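Local atomic coordinates of 1,4-dihydroxy-2-naphthoyl-CoA hydrolase (PDB entry 2HX5), a protein that probably hydrolyses 1,4-dihydroxy-2-naphthoyl-CoA to 1,4-dihydroxy-2-naphthoate and CoA, a step in the making of phylloquinone (vitamin K1). Residues Y45-P49 / A50-P54; C131-P134 / E135-R139; R78-H81 / T82-L86. One frame throughout, in Å; residues are numbered along the deposited sequence. Where two conformers were deposited one is given.

Contact 1: Y45-P49 / A50-P54; sequences YGLNP and ADIFP
The carbonyl oxygen of Pro49 takes two backbone N-H groups. Phe53 N reaches Pro49 O at 2.8 Å, almost in line with the C=O bond. Ile52 N meets the same Pro49 O at 3.0 Å, from well above the carbonyl plane. Both bonds belong to a short, weakly bonded helix. Asn48 is its N-cap. The side-chain oxygen OD1 of Asn48 accepts from Ala50 N at 3.1 Å, with the donor 51° out of the amide plane. That carbonyl can fold forward over the helix start because CG of Asn48 is anti to the backbone N (chi1 -177°). The backbone oxygen Asn48 O takes Asp51 N at 3.0 Å. A water links Asn48 to Asp51: it accepts from Asn48 N and donates to Asp51 OD2, 2.6 Å away. The N-H groups of Asn48, Ala50 and Asp51 therefore all have partners. On the apolar side Leu47 and Ile52 cross at about a right angle. Their methyls Leu47 CD1 and Ile52 CD1 are 3.5 Å apart in one of the two conformers modelled for Ile52. CG2 of Ile52 lies over one face of the Phe53 ring, toward its rim. Phe53 lines a pocket holding 2-ethoxyethanol, probably from the crystallisation liquor; it meets Trp38 edge to face, and its ring also meets Phe16 of the second subunit. Leu47, Ile52 and Phe53 all rest on Leu42 of helix 29-45, whose end is a Schellman motif with Gly46 as its C-prime residue. Ile52 also touches Ile137 of helix 135-143.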
ATOM      1  N   TYR A  45     -23.933   9.023  -5.018  1.00 15.02           N
ATOM      2  CA  TYR A  45     -25.198   8.746  -5.692  1.00 15.86           C
ATOM      3  C   TYR A  45     -26.282   8.345  -4.680  1.00 17.54           C
ATOM      4  O   TYR A  45     -27.466   8.639  -4.871  1.00 20.20           O
ATOM      5  CB  TYR A  45     -24.985   7.642  -6.713  1.00 17.52           C
ATOM      6  CG  TYR A  45     -26.237   7.209  -7.382  1.00 16.50           C
ATOM      7  CD1 TYR A  45     -26.948   8.085  -8.210  1.00 19.38           C
ATOM      8  CD2 TYR A  45     -26.743   5.959  -7.172  1.00 17.21           C
ATOM      9  CE1 TYR A  45     -28.132   7.699  -8.787  1.00 22.50           C
ATOM     10  CE2 TYR A  45     -27.916   5.559  -7.769  1.00 20.04           C
ATOM     11  CZ  TYR A  45     -28.600   6.437  -8.567  1.00 23.22           C
ATOM     12  OH  TYR A  45     -29.771   6.033  -9.157  1.00 27.63           O
ATOM     13  N   GLY A  46     -25.867   7.692  -3.596  1.00 18.50           N
ATOM     14  CA  GLY A  46     -26.736   7.360  -2.488  1.00 19.35           C
ATOM     15  C   GLY A  46     -26.814   5.893  -2.130  1.00 21.09           C
ATOM     16  O   GLY A  46     -27.707   5.548  -1.320  1.00 22.66           O
ATOM     17  N   LEU A  47     -25.935   5.032  -2.663  1.00 18.72           N
ATOM     18  CA  LEU A  47     -25.958   3.613  -2.313  1.00 19.64           C
ATOM     19  C   LEU A  47     -25.295   3.383  -0.959  1.00 22.57           C
ATOM     20  O   LEU A  47     -24.474   4.168  -0.518  1.00 21.32           O
ATOM     21  CB  LEU A  47     -25.302   2.753  -3.403  1.00 20.07           C
ATOM     22  CG  LEU A  47     -25.863   2.847  -4.818  1.00 18.66           C
ATOM     23  CD1 LEU A  47     -25.111   1.891  -5.732  1.00 21.12           C
ATOM     24  CD2 LEU A  47     -27.348   2.581  -4.835  1.00 22.55           C
ATOM     25  N   ASN A  48     -25.689   2.293  -0.297  1.00 24.52           N
ATOM     26  CA  ASN A  48     -25.211   1.962   1.048  1.00 21.81           C
ATOM     27  C   ASN A  48     -24.099   0.946   0.913  1.00 20.74           C
ATOM     28  O   ASN A  48     -24.353  -0.083   0.311  1.00 21.58           O
ATOM     29  CB  ASN A  48     -26.384   1.356   1.816  1.00 23.05           C
ATOM     30  CG  ASN A  48     -26.069   1.016   3.266  1.00 28.96           C
ATOM     31  OD1 ASN A  48     -24.925   0.939   3.710  1.00 26.09           O
ATOM     32  ND2 ASN A  48     -27.134   0.786   4.022  1.00 30.21           N
ATOM     33  N   PRO A  49     -22.886   1.186   1.486  1.00 21.72           N
ATOM     34  CA  PRO A  49     -21.780   0.215   1.380  1.00 25.76           C
ATOM     35  C   PRO A  49     -22.168  -1.192   1.811  1.00 23.73           C
ATOM     36  O   PRO A  49     -21.672  -2.159   1.228  1.00 23.85           O
ATOM     37  CB  PRO A  49     -20.709   0.746   2.388  1.00 26.67           C
ATOM     38  CG  PRO A  49     -21.344   1.836   3.150  1.00 32.77           C
ATOM     39  CD  PRO A  49     -22.448   2.383   2.241  1.00 25.60           C
ATOM     40  N   ALA A  50     -22.988  -1.258   2.848  1.00 24.26           N
ATOM     41  CA  ALA A  50     -23.474  -2.493   3.433  1.00 22.88           C
ATOM     42  C   ALA A  50     -24.193  -3.415   2.439  1.00 23.39           C
ATOM     43  O   ALA A  50     -24.238  -4.641   2.663  1.00 23.66           O
ATOM     44  CB  ALA A  50     -24.365  -2.198   4.670  1.00 22.47           C
ATOM     45  N   ASP A  51     -24.771  -2.835   1.382  1.00 20.11           N
ATOM     46  CA  ASP A  51     -25.424  -3.607   0.336  1.00 21.11           C
ATOM     47  C   ASP A  51     -24.519  -4.107  -0.768  1.00 22.65           C
ATOM     48  O   ASP A  51     -24.892  -4.988  -1.549  1.00 22.69           O
ATOM     49  CB  ASP A  51     -26.508  -2.739  -0.308  1.00 21.97           C
ATOM     50  CG  ASP A  51     -27.623  -2.363   0.661  1.00 29.34           C
ATOM     51  OD1 ASP A  51     -27.923  -3.149   1.619  1.00 26.76           O
ATOM     52  OD2 ASP A  51     -28.201  -1.271   0.472  1.00 30.28           O
ATOM     53  N   ILE A  52     -23.321  -3.546  -0.868  0.50 20.61           N
ATOM     54  CA  ILE A  52     -22.429  -3.863  -2.002  0.50 20.80           C
ATOM     55  C   ILE A  52     -21.114  -4.519  -1.602  0.50 20.98           C
ATOM     56  O   ILE A  52     -20.671  -5.461  -2.264  0.50 21.92           O
ATOM     57  CB  ILE A  52     -22.155  -2.603  -2.912  0.50 21.64           C
ATOM     58  CG1 ILE A  52     -23.488  -1.958  -3.342  0.50 27.01           C
ATOM     59  CG2 ILE A  52     -21.233  -2.975  -4.134  0.50 20.94           C
ATOM     60  CD1 ILE A  52     -23.372  -0.609  -4.031  0.50 24.16           C
ATOM     61  N   PHE A  53     -20.486  -4.028  -0.536  1.00 19.44           N
ATOM     62  CA  PHE A  53     -19.110  -4.432  -0.200  1.00 19.18           C
ATOM     63  C   PHE A  53     -19.100  -5.325   1.018  1.00 18.88           C
ATOM     64  O   PHE A  53     -19.646  -4.981   2.044  1.00 20.29           O
ATOM     65  CB  PHE A  53     -18.199  -3.196   0.053  1.00 18.95           C
ATOM     66  CG  PHE A  53     -17.969  -2.376  -1.192  1.00 18.42           C
ATOM     67  CD1 PHE A  53     -17.031  -2.750  -2.149  1.00 21.87           C
ATOM     68  CD2 PHE A  53     -18.755  -1.252  -1.434  1.00 21.15           C
ATOM     69  CE1 PHE A  53     -16.858  -1.989  -3.322  1.00 19.47           C
ATOM     70  CE2 PHE A  53     -18.556  -0.490  -2.598  1.00 21.96           C
ATOM     71  CZ  PHE A  53     -17.646  -0.876  -3.535  1.00 20.43           C
ATOM     72  N   PRO A  54     -18.417  -6.483   0.908  1.00 18.37           N
ATOM     73  CA  PRO A  54     -18.218  -7.251   2.125  1.00 22.38           C
ATOM     74  C   PRO A  54     -17.326  -6.447   3.102  1.00 22.27           C
ATOM     75  O   PRO A  54     -16.597  -5.496   2.714  1.00 25.21           O
ATOM     76  CB  PRO A  54     -17.503  -8.516   1.634  1.00 27.68           C
ATOM     77  CG  PRO A  54     -17.260  -8.386   0.256  1.00 25.61           C
ATOM     78  CD  PRO A  54     -17.806  -7.110  -0.279  1.00 20.10           C
TER
HETATM   79  O   HOH W   1     -27.659   0.493  -1.417  1.00 25.29           O

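Contact 2: C131-P134 / E135-R139; sequences CALP and EGIDR
Residues 131-134 run extended into the first turn of helix 135-143, with Pro134 at the N-cap position. Asp138 N donates to Pro134 O at 3.0 Å, which closes that turn. Arg139 N repeats the pattern on Glu135 O one residue later. The Pro134 ring lies alongside Ile137, both pointing the same way, with Pro134 CG 4.2 Å from Ile137 CG1. Both side chains also pack on Leu67 of strand 65-76. Leu133 crosses Asp138 at about a right angle. Leu133 CD1 comes to 3.6 Å from Asp138 OD1, so a hydrocarbon branch lies against the carboxylate. Asp138 OD1 has its charged partner in Arg94, a salt bridge to strand 85-96. A water donates to Leu133 O at 2.7 Å and lies close to Asp138 OD2, too close for that second bond to be certain. With an alanine in place of Asp138, Arg94 is likely to lose its carboxylate mate, and a gap would probably open beside Leu133 CD1. Along the outer side of the helix, Arg139 grips Glu135 side-on. Arg139 NE gives a nearly straight bond to Glu135 OE1 at 2.9 Å, and Arg139 NH2 reaches Glu135 OE2 at 3.1 Å. Both carboxylate oxygens are met on the syn side, about 25° out of their plane, while the guanidinium stays edge-on. The Glu135 chain bends at chi2 (93°) to turn its carboxylate toward Arg139. Two acids near the helix start would be expected to suit the helix dipole, and each is paired with an arginine.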
ATOM      1  N   CYS A 131     -23.636 -13.655 -12.902  1.00 16.89           N
ATOM      2  CA  CYS A 131     -25.012 -13.333 -12.545  1.00 19.45           C
ATOM      3  C   CYS A 131     -25.354 -11.908 -12.930  1.00 18.78           C
ATOM      4  O   CYS A 131     -24.481 -11.160 -13.380  1.00 19.91           O
ATOM      5  CB  CYS A 131     -25.243 -13.557 -11.058  1.00 21.45           C
ATOM      6  SG  CYS A 131     -24.362 -12.431  -9.967  1.00 19.94           S
ATOM      7  N   ALA A 132     -26.597 -11.505 -12.719  1.00 20.19           N
ATOM      8  CA  ALA A 132     -26.960 -10.121 -13.033  1.00 18.75           C
ATOM      9  C   ALA A 132     -26.330  -9.113 -12.087  1.00 17.92           C
ATOM     10  O   ALA A 132     -26.072  -9.395 -10.912  1.00 19.43           O
ATOM     11  CB  ALA A 132     -28.466  -9.967 -13.013  1.00 21.47           C
ATOM     12  N   LEU A 133     -26.055  -7.914 -12.608  1.00 17.63           N
ATOM     13  CA  LEU A 133     -25.581  -6.810 -11.771  1.00 17.45           C
ATOM     14  C   LEU A 133     -26.562  -6.545 -10.608  1.00 16.21           C
ATOM     15  O   LEU A 133     -27.784  -6.645 -10.788  1.00 21.48           O
ATOM     16  CB  LEU A 133     -25.414  -5.538 -12.620  1.00 21.79           C
ATOM     17  CG  LEU A 133     -24.282  -5.577 -13.640  1.00 20.55           C
ATOM     18  CD1 LEU A 133     -24.470  -4.427 -14.620  1.00 20.02           C
ATOM     19  CD2 LEU A 133     -22.930  -5.557 -12.947  1.00 21.49           C
ATOM     20  N   PRO A 134     -26.039  -6.206  -9.415  1.00 18.04           N
ATOM     21  CA  PRO A 134     -26.934  -5.815  -8.326  1.00 21.57           C
ATOM     22  C   PRO A 134     -27.772  -4.614  -8.713  1.00 23.42           C
ATOM     23  O   PRO A 134     -27.330  -3.742  -9.426  1.00 21.43           O
ATOM     24  CB  PRO A 134     -25.986  -5.408  -7.201  1.00 23.93           C
ATOM     25  CG  PRO A 134     -24.722  -6.031  -7.492  1.00 22.61           C
ATOM     26  CD  PRO A 134     -24.638  -6.091  -8.990  1.00 17.96           C
ATOM     27  N   GLU A 135     -28.982  -4.548  -8.173  1.00 20.90           N
ATOM     28  CA  GLU A 135     -29.920  -3.510  -8.565  1.00 21.94           C
ATOM     29  C   GLU A 135     -29.365  -2.105  -8.325  1.00 20.24           C
ATOM     30  O   GLU A 135     -29.614  -1.250  -9.129  1.00 19.63           O
ATOM     31  CB  GLU A 135     -31.245  -3.672  -7.822  1.00 23.83           C
ATOM     32  CG  GLU A 135     -31.159  -3.407  -6.306  1.00 30.91           C
ATOM     33  CD  GLU A 135     -31.490  -1.937  -5.936  1.00 39.48           C
ATOM     34  OE1 GLU A 135     -32.119  -1.243  -6.773  1.00 41.36           O
ATOM     35  OE2 GLU A 135     -31.102  -1.492  -4.826  1.00 39.97           O
ATOM     36  N   GLY A 136     -28.652  -1.873  -7.231  1.00 20.65           N
ATOM     37  CA  GLY A 136     -28.118  -0.544  -6.941  1.00 19.95           C
ATOM     38  C   GLY A 136     -27.083  -0.123  -7.948  1.00 17.73           C
ATOM     39  O   GLY A 136     -27.024   1.040  -8.346  1.00 18.79           O
ATOM     40  N   ILE A 137     -26.220  -1.056  -8.360  1.00 19.85           N
ATOM     41  CA  ILE A 137     -25.218  -0.781  -9.389  1.00 18.46           C
ATOM     42  C   ILE A 137     -25.909  -0.481 -10.716  1.00 16.58           C
ATOM     43  O   ILE A 137     -25.562   0.469 -11.431  1.00 18.80           O
ATOM     44  CB  ILE A 137     -24.227  -1.981  -9.529  1.00 18.54           C
ATOM     45  CG1 ILE A 137     -23.418  -2.156  -8.232  1.00 22.59           C
ATOM     46  CG2 ILE A 137     -23.359  -1.837 -10.747  1.00 20.21           C
ATOM     47  CD1 ILE A 137     -22.443  -1.034  -7.972  1.00 26.28           C
ATOM     48  N   ASP A 138     -27.003  -1.206 -11.030  1.00 17.17           N
ATOM     49  CA  ASP A 138     -27.763  -0.917 -12.222  1.00 19.53           C
ATOM     50  C   ASP A 138     -28.402   0.474 -12.177  1.00 18.71           C
ATOM     51  O   ASP A 138     -28.380   1.191 -13.156  1.00 18.36           O
ATOM     52  CB  ASP A 138     -28.831  -1.967 -12.429  1.00 23.21           C
ATOM     53  CG  ASP A 138     -28.509  -2.926 -13.566  1.00 35.76           C
ATOM     54  OD1 ASP A 138     -27.595  -2.649 -14.380  1.00 41.95           O
ATOM     55  OD2 ASP A 138     -29.205  -3.971 -13.645  1.00 50.31           O
ATOM     56  N   ARG A 139     -28.936   0.884 -11.027  1.00 17.52           N
ATOM     57  CA  ARG A 139     -29.438   2.266 -10.888  1.00 17.96           C
ATOM     58  C   ARG A 139     -28.387   3.361 -11.099  1.00 16.55           C
ATOM     59  O   ARG A 139     -28.649   4.379 -11.781  1.00 18.50           O
ATOM     60  CB  ARG A 139     -30.081   2.437  -9.522  1.00 21.37           C
ATOM     61  CG  ARG A 139     -31.433   1.760  -9.408  1.00 22.49           C
ATOM     62  CD  ARG A 139     -32.177   2.178  -8.155  1.00 23.59           C
ATOM     63  NE  ARG A 139     -31.645   1.578  -6.942  1.00 31.24           N
ATOM     64  CZ  ARG A 139     -31.111   2.241  -5.920  1.00 35.71           C
ATOM     65  NH1 ARG A 139     -30.978   3.569  -5.947  1.00 31.89           N
ATOM     66  NH2 ARG A 139     -30.690   1.543  -4.862  1.00 37.44           N
TER
HETATM   67  O   HOH W   2     -29.323  -6.313 -12.941  1.00 37.22           O

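Contact 3: R78-H81 / T82-L86; sequences RPIH and TGDAL
CG of Asp84 is anti to its carbonyl carbon (chi1 -78°), which turns the carboxylate back toward the backbone of His81, across the type II beta turn from His81 to Asp84. The side chain of His81 takes a similar first torsion (chi1 -72°) and runs beside that of Asp84, pointing the same way. Ring and carboxylate planes are nearly perpendicular, and Asp84 OD2 lies at the ring edge. The turn leads into strand 85-96 of the hotdog-fold sheet. Its closing bond runs from Asp84 N to His81 O at 3.0 Å. Gly83 has positive phi, where a CB would jam against the carbonyl O of Thr82. The side chain of Asp84 ties the turn a second time. The strongest partner of this carboxylate is Arg57 of the second subunit, whose NH2 forms a salt bridge with OD2 and also bonds Pro79 O. The turn is therefore part of the subunit interface. On the apolar side, Ile80 CG2 meets Leu86 CD1 at 4.2 Å, and both side chains rest on Trp33 of helix 29-45. His81 N reaches Asp84 OD2 at 2.8 Å, from 57° above the carboxylate plane.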
ATOM      1  N   ARG A  78       1.378  12.653 -17.905  1.00 17.21           N
ATOM      2  CA  ARG A  78       2.187  13.730 -17.270  1.00 18.64           C
ATOM      3  C   ARG A  78       2.497  13.374 -15.846  1.00 20.26           C
ATOM      4  O   ARG A  78       1.692  12.745 -15.191  1.00 20.13           O
ATOM      5  CB  ARG A  78       1.390  15.035 -17.300  1.00 19.04           C
ATOM      6  CG  ARG A  78       1.115  15.529 -18.700  1.00 23.08           C
ATOM      7  CD  ARG A  78       0.141  16.659 -18.763  1.00 33.29           C
ATOM      8  NE  ARG A  78       0.607  17.639 -19.730  1.00 55.23           N
ATOM      9  CZ  ARG A  78       1.297  18.736 -19.420  1.00 58.10           C
ATOM     10  NH1 ARG A  78       1.584  19.039 -18.149  1.00 64.53           N
ATOM     11  NH2 ARG A  78       1.687  19.555 -20.395  1.00 66.82           N
ATOM     12  N   PRO A  79       3.669  13.786 -15.350  1.00 19.71           N
ATOM     13  CA  PRO A  79       4.014  13.460 -13.965  1.00 22.69           C
ATOM     14  C   PRO A  79       3.043  14.070 -12.949  1.00 19.49           C
ATOM     15  O   PRO A  79       2.532  15.191 -13.126  1.00 20.24           O
ATOM     16  CB  PRO A  79       5.410  14.050 -13.780  1.00 25.03           C
ATOM     17  CG  PRO A  79       5.617  14.932 -14.907  1.00 22.99           C
ATOM     18  CD  PRO A  79       4.721  14.544 -16.028  1.00 20.10           C
ATOM     19  N   ILE A  80       2.826  13.320 -11.867  1.00 18.99           N
ATOM     20  CA  ILE A  80       1.901  13.695 -10.824  1.00 18.87           C
ATOM     21  C   ILE A  80       2.698  13.797  -9.553  1.00 19.26           C
ATOM     22  O   ILE A  80       3.510  12.899  -9.262  1.00 19.25           O
ATOM     23  CB  ILE A  80       0.776  12.620 -10.681  1.00 16.18           C
ATOM     24  CG1 ILE A  80      -0.133  12.654 -11.929  1.00 17.62           C
ATOM     25  CG2 ILE A  80      -0.085  12.796  -9.356  1.00 18.81           C
ATOM     26  CD1 ILE A  80      -1.101  11.468 -12.063  1.00 21.12           C
ATOM     27  N   HIS A  81       2.516  14.893  -8.829  1.00 18.33           N
ATOM     28  CA  HIS A  81       3.365  15.273  -7.688  1.00 18.31           C
ATOM     29  C   HIS A  81       2.652  15.391  -6.362  1.00 19.08           C
ATOM     30  O   HIS A  81       1.469  15.656  -6.319  1.00 18.37           O
ATOM     31  CB  HIS A  81       3.988  16.656  -7.987  1.00 19.24           C
ATOM     32  CG  HIS A  81       5.040  16.603  -9.030  1.00 20.49           C
ATOM     33  ND1 HIS A  81       4.839  17.051 -10.321  1.00 27.72           N
ATOM     34  CD2 HIS A  81       6.309  16.135  -8.981  1.00 22.94           C
ATOM     35  CE1 HIS A  81       5.943  16.853 -11.024  1.00 26.63           C
ATOM     36  NE2 HIS A  81       6.837  16.270 -10.246  1.00 29.15           N
ATOM     37  N   THR A  82       3.389  15.226  -5.262  0.50 20.06           N
ATOM     38  CA  THR A  82       2.806  15.405  -3.939  0.50 22.46           C
ATOM     39  C   THR A  82       2.168  16.809  -3.808  0.50 21.15           C
ATOM     40  O   THR A  82       2.771  17.840  -4.155  0.50 20.43           O
ATOM     41  CB  THR A  82       3.801  15.029  -2.756  0.50 25.51           C
ATOM     42  OG1 THR A  82       3.493  15.790  -1.586  0.50 30.51           O
ATOM     43  CG2 THR A  82       5.243  15.299  -3.112  0.50 22.62           C
ATOM     44  N   GLY A  83       0.944  16.835  -3.307  1.00 20.00           N
ATOM     45  CA  GLY A  83       0.211  18.050  -3.119  1.00 22.13           C
ATOM     46  C   GLY A  83      -0.586  18.471  -4.337  1.00 20.59           C
ATOM     47  O   GLY A  83      -1.339  19.426  -4.204  1.00 22.28           O
ATOM     48  N   ASP A  84      -0.444  17.807  -5.496  1.00 19.72           N
ATOM     49  CA  ASP A  84      -1.303  18.078  -6.666  1.00 18.94           C
ATOM     50  C   ASP A  84      -2.764  17.849  -6.311  1.00 19.36           C
ATOM     51  O   ASP A  84      -3.092  16.854  -5.669  1.00 19.79           O
ATOM     52  CB  ASP A  84      -0.956  17.230  -7.869  1.00 18.59           C
ATOM     53  CG  ASP A  84       0.277  17.701  -8.647  1.00 21.04           C
ATOM     54  OD1 ASP A  84       0.784  18.830  -8.448  1.00 22.44           O
ATOM     55  OD2 ASP A  84       0.749  16.913  -9.491  1.00 23.40           O
ATOM     56  N   ALA A  85      -3.630  18.803  -6.711  1.00 20.28           N
ATOM     57  CA  ALA A  85      -5.055  18.664  -6.627  1.00 19.38           C
ATOM     58  C   ALA A  85      -5.476  18.043  -7.950  1.00 19.42           C
ATOM     59  O   ALA A  85      -5.279  18.655  -9.019  1.00 22.00           O
ATOM     60  CB  ALA A  85      -5.714  20.055  -6.462  1.00 19.77           C
ATOM     61  N   LEU A  86      -6.049  16.854  -7.900  1.00 17.22           N
ATOM     62  CA  LEU A  86      -6.484  16.181  -9.103  1.00 18.58           C
ATOM     63  C   LEU A  86      -8.005  16.190  -9.224  1.00 17.92           C
ATOM     64  O   LEU A  86      -8.733  15.835  -8.264  1.00 20.32           O
ATOM     65  CB  LEU A  86      -6.016  14.717  -9.120  1.00 20.95           C
ATOM     66  CG  LEU A  86      -4.517  14.490  -8.998  1.00 20.39           C
ATOM     67  CD1 LEU A  86      -4.294  12.960  -8.996  1.00 22.89           C
ATOM     68  CD2 LEU A  86      -3.717  15.179 -10.079  1.00 23.67           C
TER

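Along the chain the order is contact 1, contact 3, contact 2. Contacts 1 and 2 are neighbours, with centres 12 Å apart on the same side of the chain's centre. Leu47 packs on Gly136 and Arg139, and Tyr45 OH probably bonds Arg139 O. The loop at the end of helix 29-45 is thereby joined to helix 135-143. Contact 3 lies on the opposite side, its centre 30 Å from that of contact 1 and 34 Å from that of contact 2. It leads into strand 85-96, and helix 29-45 packs against both contacts 1 and 3. Across the subunit interface, Pro49 and Phe53 of contact 1 pack on Gly83 and Thr82 of contact 3 in the second subunit.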